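PDB 7D78: DltD domain-containing protein from Beauveria bassiana, which probably acts as a thioesterase of the alpha/beta hydrolase fold that cyclises polyketide chains into medium-ring lactones. Local coordinates for residues V29-R41 and D109-P121. Residues are numbered along the deposited sequence; the frame is centred on the assembly and turned at random.
Sequences VVECKTIDGIIIR and DLADIVTHISSLP
C32 turns its SG beside its own backbone N (chi1 -50°), while H116 swings its ring anti to the backbone N (chi1 -178°), and the two torsions bring sulfur and imidazole together. They meet where the N-terminal beta hairpin at one border of the alpha/beta hydrolase sheet lies against helix 103-118. SG sits at the ring edge, 3.7 Å from H116 CD2, and also touches CG2 of I113 and CD1 of I117, so C32 is wedged into the helix surface. V30 CG1 comes up at the edge of the same ring, in its plane, 3.9 Å from H116 CD2, and goes on to CD1 of I117 and CD1 of L120. From the second hairpin strand, I40 lays CG2 crosswise against I113 CD1 at 4.0 Å; Y83 and Y85 of the next strand, 81-86, continue this apolar layer between helix and sheet.

Towards the turn the contact becomes polar. I35 N donates to D112 OD2 over 3.0 Å, arriving from above the carboxylate plane, with CG2 of I35 packed beside the same group. The other oxygen, D112 OD1, forms a salt bridge to R179 of the second subunit, so this carboxylate ties helix, hairpin and dimer partner together. Nearby, T34 CG2 rests against D109 OD1, an oxygen also held by Q105 and R88; R88 pairs with D36 as well and would partly offset the negative charge gathered here. Within the type I turn from T34 to G37, T34 OG1 gives its proton to D36 OD1 at 2.6 Å. One water finishes the join, donating to K33 O at 2.8 Å and to D112 O at 2.9 Å.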
ATOM      1  N   VAL A  29      16.028  22.064 -15.427  1.00 24.59           N
ATOM      2  CA  VAL A  29      15.983  20.848 -14.628  1.00 23.68           C
ATOM      3  C   VAL A  29      15.711  21.232 -13.182  1.00 24.02           C
ATOM      4  O   VAL A  29      16.363  22.122 -12.630  1.00 23.02           O
ATOM      5  CB  VAL A  29      17.297  20.065 -14.760  1.00 27.47           C
ATOM      6  CG1 VAL A  29      17.338  18.948 -13.735  1.00 31.78           C
ATOM      7  CG2 VAL A  29      17.439  19.492 -16.162  1.00 30.51           C
ATOM      8  N   VAL A  30      14.727  20.588 -12.565  1.00 21.68           N
ATOM      9  CA  VAL A  30      14.393  20.857 -11.175  1.00 18.96           C
ATOM     10  C   VAL A  30      14.301  19.519 -10.450  1.00 19.09           C
ATOM     11  O   VAL A  30      13.641  18.590 -10.931  1.00 20.01           O
ATOM     12  CB  VAL A  30      13.088  21.674 -11.045  1.00 17.39           C
ATOM     13  CG1 VAL A  30      12.474  21.524  -9.647  1.00 20.22           C
ATOM     14  CG2 VAL A  30      13.376  23.164 -11.326  1.00 20.10           C
ATOM     15  N   GLU A  31      14.980  19.424  -9.309  1.00 21.90           N
ATOM     16  CA  GLU A  31      15.046  18.215  -8.501  1.00 22.94           C
ATOM     17  C   GLU A  31      14.287  18.426  -7.200  1.00 24.82           C
ATOM     18  O   GLU A  31      14.373  19.501  -6.597  1.00 20.57           O
ATOM     19  CB  GLU A  31      16.506  17.857  -8.193  1.00 25.98           C
ATOM     20  CG  GLU A  31      17.369  17.832  -9.439  1.00 23.95           C
ATOM     21  CD  GLU A  31      18.750  17.261  -9.198  1.00 30.38           C
ATOM     22  OE1 GLU A  31      19.257  17.400  -8.069  1.00 28.34           O
ATOM     23  OE2 GLU A  31      19.319  16.681 -10.149  1.00 34.61           O
ATOM     24  N   CYS A  32      13.547  17.403  -6.772  1.00 16.79           N
ATOM     25  CA  CYS A  32      12.796  17.443  -5.519  1.00 20.66           C
ATOM     26  C   CYS A  32      13.258  16.286  -4.643  1.00 20.53           C
ATOM     27  O   CYS A  32      13.350  15.148  -5.119  1.00 22.66           O
ATOM     28  CB  CYS A  32      11.280  17.331  -5.753  1.00 20.05           C
ATOM     29  SG  CYS A  32      10.557  18.432  -6.995  1.00 19.05           S
ATOM     30  N   LYS A  33      13.544  16.573  -3.374  1.00 22.55           N
ATOM     31  CA  LYS A  33      13.975  15.556  -2.427  1.00 21.89           C
ATOM     32  C   LYS A  33      12.768  14.947  -1.725  1.00 21.91           C
ATOM     33  O   LYS A  33      11.790  15.641  -1.433  1.00 19.14           O
ATOM     34  CB  LYS A  33      14.920  16.145  -1.374  1.00 24.53           C
ATOM     35  CG  LYS A  33      16.319  16.481  -1.875  1.00 37.45           C
ATOM     36  CD  LYS A  33      17.339  16.426  -0.746  1.00 48.79           C
ATOM     37  CE  LYS A  33      17.222  15.120   0.029  1.00 46.15           C
ATOM     38  NZ  LYS A  33      18.318  14.931   1.033  1.00 58.81           N
ATOM     39  N   THR A  34      12.850  13.655  -1.439  1.00 21.27           N
ATOM     40  CA  THR A  34      11.809  12.944  -0.713  1.00 23.77           C
ATOM     41  C   THR A  34      12.239  12.775   0.736  1.00 20.48           C
ATOM     42  O   THR A  34      13.407  12.971   1.081  1.00 19.44           O
ATOM     43  CB  THR A  34      11.552  11.574  -1.340  1.00 22.61           C
ATOM     44  OG1 THR A  34      12.750  10.795  -1.224  1.00 20.42           O
ATOM     45  CG2 THR A  34      11.167  11.722  -2.809  1.00 22.72           C
ATOM     46  N   ILE A  35      11.291  12.380   1.593  1.00 17.31           N
ATOM     47  CA  ILE A  35      11.651  12.255   3.007  1.00 20.40           C
ATOM     48  C   ILE A  35      12.674  11.144   3.251  1.00 22.52           C
ATOM     49  O   ILE A  35      13.418  11.206   4.239  1.00 21.55           O
ATOM     50  CB  ILE A  35      10.410  12.058   3.901  1.00 20.88           C
ATOM     51  CG1 ILE A  35       9.681  10.754   3.559  1.00 22.21           C
ATOM     52  CG2 ILE A  35       9.472  13.268   3.785  1.00 19.45           C
ATOM     53  CD1 ILE A  35       8.574  10.439   4.535  1.00 19.93           C
ATOM     54  N   ASP A  36      12.775  10.142   2.374  1.00 18.79           N
ATOM     55  CA  ASP A  36      13.822   9.134   2.546  1.00 21.24           C
ATOM     56  C   ASP A  36      15.119   9.482   1.806  1.00 22.71           C
ATOM     57  O   ASP A  36      16.051   8.669   1.790  1.00 21.60           O
ATOM     58  CB  ASP A  36      13.304   7.734   2.142  1.00 21.29           C
ATOM     59  CG  ASP A  36      13.133   7.552   0.633  1.00 20.72           C
ATOM     60  OD1 ASP A  36      13.229   8.524  -0.139  1.00 26.44           O
ATOM     61  OD2 ASP A  36      12.888   6.403   0.209  1.00 17.95           O
ATOM     62  N   GLY A  37      15.215  10.667   1.215  1.00 19.91           N
ATOM     63  CA  GLY A  37      16.471  11.130   0.643  1.00 23.14           C
ATOM     64  C   GLY A  37      16.681  10.848  -0.836  1.00 25.36           C
ATOM     65  O   GLY A  37      17.764  11.134  -1.357  1.00 32.97           O
ATOM     66  N   ILE A  38      15.702  10.295  -1.517  1.00 21.43           N
ATOM     67  CA  ILE A  38      15.767  10.043  -2.956  1.00 21.87           C
ATOM     68  C   ILE A  38      15.544  11.366  -3.684  1.00 23.83           C
ATOM     69  O   ILE A  38      14.833  12.249  -3.188  1.00 23.76           O
ATOM     70  CB  ILE A  38      14.707   8.972  -3.324  1.00 22.41           C
ATOM     71  CG1 ILE A  38      15.347   7.588  -3.417  1.00 28.60           C
ATOM     72  CG2 ILE A  38      13.939   9.285  -4.600  1.00 24.15           C
ATOM     73  CD1 ILE A  38      16.083   7.194  -2.171  1.00 20.95           C
ATOM     74  N   ILE A  39      16.188  11.537  -4.838  1.00 19.65           N
ATOM     75  CA  ILE A  39      16.015  12.733  -5.662  1.00 22.23           C
ATOM     76  C   ILE A  39      15.116  12.396  -6.843  1.00 23.59           C
ATOM     77  O   ILE A  39      15.441  11.512  -7.643  1.00 19.91           O
ATOM     78  CB  ILE A  39      17.364  13.274  -6.165  1.00 20.48           C
ATOM     79  CG1 ILE A  39      18.338  13.481  -5.009  1.00 28.33           C
ATOM     80  CG2 ILE A  39      17.154  14.558  -6.971  1.00 24.23           C
ATOM     81  CD1 ILE A  39      18.193  14.785  -4.332  1.00 36.78           C
ATOM     82  N   ILE A  40      13.998  13.119  -6.970  1.00 20.18           N
ATOM     83  CA  ILE A  40      13.140  13.067  -8.153  1.00 20.06           C
ATOM     84  C   ILE A  40      13.598  14.166  -9.106  1.00 21.50           C
ATOM     85  O   ILE A  40      13.809  15.307  -8.680  1.00 18.04           O
ATOM     86  CB  ILE A  40      11.661  13.269  -7.771  1.00 19.57           C
ATOM     87  CG1 ILE A  40      11.180  12.163  -6.816  1.00 23.65           C
ATOM     88  CG2 ILE A  40      10.782  13.417  -9.018  1.00 18.25           C
ATOM     89  CD1 ILE A  40      11.192  10.786  -7.427  1.00 22.71           C
ATOM     90  N   ARG A  41      13.736  13.842 -10.392  1.00 17.12           N
ATOM     91  CA  ARG A  41      14.211  14.796 -11.389  1.00 20.49           C
ATOM     92  C   ARG A  41      13.157  15.039 -12.460  1.00 20.00           C
ATOM     93  O   ARG A  41      12.466  14.110 -12.893  1.00 21.59           O
ATOM     94  CB  ARG A  41      15.531  14.304 -12.045  1.00 21.82           C
ATOM     95  CG  ARG A  41      16.628  14.079 -11.000  1.00 18.14           C
ATOM     96  CD  ARG A  41      18.024  13.856 -11.581  1.00 22.51           C
ATOM     97  NE  ARG A  41      18.990  13.843 -10.479  1.00 25.13           N
ATOM     98  CZ  ARG A  41      19.216  12.782  -9.712  1.00 24.14           C
ATOM     99  NH1 ARG A  41      18.567  11.643  -9.957  1.00 22.69           N
ATOM    100  NH2 ARG A  41      20.086  12.848  -8.711  1.00 28.36           N
ATOM    101  N   ASP A 109       5.441  10.388  -2.762  1.00 14.41           N
ATOM    102  CA  ASP A 109       6.471  11.228  -3.374  1.00 15.12           C
ATOM    103  C   ASP A 109       5.885  12.541  -3.873  1.00 15.51           C
ATOM    104  O   ASP A 109       6.541  13.591  -3.798  1.00 17.29           O
ATOM    105  CB  ASP A 109       7.152  10.494  -4.537  1.00 16.54           C
ATOM    106  CG  ASP A 109       8.096   9.390  -4.082  1.00 18.45           C
ATOM    107  OD1 ASP A 109       8.400   9.307  -2.874  1.00 18.11           O
ATOM    108  OD2 ASP A 109       8.532   8.591  -4.953  1.00 16.67           O
ATOM    109  N   LEU A 110       4.640  12.501  -4.378  1.00 16.99           N
ATOM    110  CA  LEU A 110       3.988  13.700  -4.899  1.00 18.22           C
ATOM    111  C   LEU A 110       3.773  14.753  -3.817  1.00 17.94           C
ATOM    112  O   LEU A 110       3.825  15.951  -4.113  1.00 19.62           O
ATOM    113  CB  LEU A 110       2.651  13.333  -5.557  1.00 18.45           C
ATOM    114  CG  LEU A 110       2.729  13.095  -7.070  1.00 19.48           C
ATOM    115  CD1 LEU A 110       1.479  12.425  -7.579  1.00 17.29           C
ATOM    116  CD2 LEU A 110       2.973  14.416  -7.821  1.00 17.29           C
ATOM    117  N   ALA A 111       3.510  14.343  -2.567  1.00 16.25           N
ATOM    118  CA  ALA A 111       3.481  15.319  -1.477  1.00 19.91           C
ATOM    119  C   ALA A 111       4.806  16.063  -1.378  1.00 20.85           C
ATOM    120  O   ALA A 111       4.829  17.286  -1.195  1.00 19.21           O
ATOM    121  CB  ALA A 111       3.162  14.639  -0.142  1.00 17.31           C
ATOM    122  N   ASP A 112       5.922  15.340  -1.504  1.00 18.37           N
ATOM    123  CA  ASP A 112       7.232  15.970  -1.393  1.00 18.07           C
ATOM    124  C   ASP A 112       7.548  16.809  -2.625  1.00 20.17           C
ATOM    125  O   ASP A 112       8.154  17.879  -2.510  1.00 19.55           O
ATOM    126  CB  ASP A 112       8.298  14.902  -1.157  1.00 17.47           C
ATOM    127  CG  ASP A 112       8.076  14.154   0.145  1.00 19.12           C
ATOM    128  OD1 ASP A 112       7.358  14.706   1.015  1.00 17.98           O
ATOM    129  OD2 ASP A 112       8.614  13.031   0.311  1.00 17.53           O
ATOM    130  N   ILE A 113       7.121  16.359  -3.806  1.00 15.46           N
ATOM    131  CA  ILE A 113       7.237  17.187  -5.005  1.00 15.86           C
ATOM    132  C   ILE A 113       6.440  18.481  -4.838  1.00 18.89           C
ATOM    133  O   ILE A 113       6.935  19.578  -5.128  1.00 17.27           O
ATOM    134  CB  ILE A 113       6.787  16.393  -6.239  1.00 14.97           C
ATOM    135  CG1 ILE A 113       7.754  15.236  -6.482  1.00 17.19           C
ATOM    136  CG2 ILE A 113       6.678  17.316  -7.477  1.00 14.86           C
ATOM    137  CD1 ILE A 113       7.175  14.130  -7.343  1.00 19.69           C
ATOM    138  N   VAL A 114       5.201  18.377  -4.344  1.00 16.96           N
ATOM    139  CA  VAL A 114       4.400  19.584  -4.118  1.00 19.61           C
ATOM    140  C   VAL A 114       5.131  20.539  -3.179  1.00 18.49           C
ATOM    141  O   VAL A 114       5.151  21.755  -3.399  1.00 19.67           O
ATOM    142  CB  VAL A 114       3.000  19.216  -3.583  1.00 16.85           C
ATOM    143  CG1 VAL A 114       2.260  20.462  -3.102  1.00 16.65           C
ATOM    144  CG2 VAL A 114       2.182  18.535  -4.675  1.00 14.92           C
ATOM    145  N   THR A 115       5.762  20.005  -2.137  1.00 17.22           N
ATOM    146  CA  THR A 115       6.500  20.854  -1.203  1.00 19.01           C
ATOM    147  C   THR A 115       7.594  21.640  -1.921  1.00 20.00           C
ATOM    148  O   THR A 115       7.732  22.854  -1.723  1.00 19.33           O
ATOM    149  CB  THR A 115       7.099  20.011  -0.074  1.00 19.72           C
ATOM    150  OG1 THR A 115       6.049  19.457   0.721  1.00 19.40           O
ATOM    151  CG2 THR A 115       8.012  20.874   0.839  1.00 18.14           C
ATOM    152  N   HIS A 116       8.385  20.970  -2.763  1.00 21.27           N
ATOM    153  CA  HIS A 116       9.492  21.701  -3.376  1.00 18.60           C
ATOM    154  C   HIS A 116       9.013  22.638  -4.482  1.00 19.94           C
ATOM    155  O   HIS A 116       9.500  23.770  -4.579  1.00 20.18           O
ATOM    156  CB  HIS A 116      10.549  20.751  -3.923  1.00 18.45           C
ATOM    157  CG  HIS A 116      11.731  21.465  -4.520  1.00 19.82           C
ATOM    158  ND1 HIS A 116      12.571  22.264  -3.773  1.00 23.39           N
ATOM    159  CD2 HIS A 116      12.191  21.521  -5.793  1.00 20.56           C
ATOM    160  CE1 HIS A 116      13.504  22.777  -4.561  1.00 22.81           C
ATOM    161  NE2 HIS A 116      13.297  22.340  -5.791  1.00 21.33           N
ATOM    162  N   ILE A 117       8.069  22.197  -5.323  1.00 19.08           N
ATOM    163  CA  ILE A 117       7.573  23.062  -6.400  1.00 17.24           C
ATOM    164  C   ILE A 117       6.905  24.309  -5.817  1.00 21.95           C
ATOM    165  O   ILE A 117       7.064  25.428  -6.338  1.00 17.76           O
ATOM    166  CB  ILE A 117       6.614  22.279  -7.325  1.00 19.03           C
ATOM    167  CG1 ILE A 117       7.333  21.119  -8.034  1.00 21.52           C
ATOM    168  CG2 ILE A 117       5.969  23.204  -8.349  1.00 17.07           C
ATOM    169  CD1 ILE A 117       8.597  21.531  -8.851  1.00 17.66           C
ATOM    170  N   SER A 118       6.140  24.137  -4.731  1.00 18.15           N
ATOM    171  CA  SER A 118       5.498  25.268  -4.062  1.00 20.05           C
ATOM    172  C   SER A 118       6.510  26.272  -3.525  1.00 17.83           C
ATOM    173  O   SER A 118       6.168  27.444  -3.331  1.00 19.99           O
ATOM    174  CB  SER A 118       4.609  24.775  -2.904  1.00 19.66           C
ATOM    175  OG  SER A 118       3.584  23.906  -3.364  1.00 19.61           O
ATOM    176  N   SER A 119       7.747  25.848  -3.282  1.00 19.49           N
ATOM    177  CA  SER A 119       8.751  26.757  -2.747  1.00 19.20           C
ATOM    178  C   SER A 119       9.440  27.596  -3.824  1.00 21.84           C
ATOM    179  O   SER A 119      10.183  28.521  -3.478  1.00 20.07           O
ATOM    180  CB  SER A 119       9.808  25.974  -1.955  1.00 23.26           C
ATOM    181  OG  SER A 119      10.797  25.444  -2.824  1.00 22.27           O
ATOM    182  N   LEU A 120       9.201  27.320  -5.103  1.00 21.58           N
ATOM    183  CA  LEU A 120       9.957  27.985  -6.157  1.00 17.72           C
ATOM    184  C   LEU A 120       9.480  29.432  -6.332  1.00 26.08           C
ATOM    185  O   LEU A 120       8.333  29.755  -6.013  1.00 20.81           O
ATOM    186  CB  LEU A 120       9.823  27.213  -7.467  1.00 18.59           C
ATOM    187  CG  LEU A 120      10.420  25.798  -7.440  1.00 19.23           C
ATOM    188  CD1 LEU A 120      10.212  25.127  -8.792  1.00 21.71           C
ATOM    189  CD2 LEU A 120      11.900  25.835  -7.069  1.00 25.67           C
ATOM    190  N   PRO A 121      10.351  30.323  -6.830  1.00 23.52           N
ATOM    191  CA  PRO A 121      10.012  31.765  -6.846  1.00 27.41           C
ATOM    192  C   PRO A 121       8.834  32.125  -7.735  1.00 23.32           C
ATOM    193  O   PRO A 121       8.083  33.057  -7.405  1.00 23.85           O
ATOM    194  CB  PRO A 121      11.306  32.430  -7.356  1.00 24.29           C
ATOM    195  CG  PRO A 121      12.382  31.409  -7.179  1.00 32.33           C
ATOM    196  CD  PRO A 121      11.730  30.066  -7.294  1.00 27.31           C
TER
HETATM  197  O   HOH W   1      10.815  18.228  -1.521  1.00 18.90           O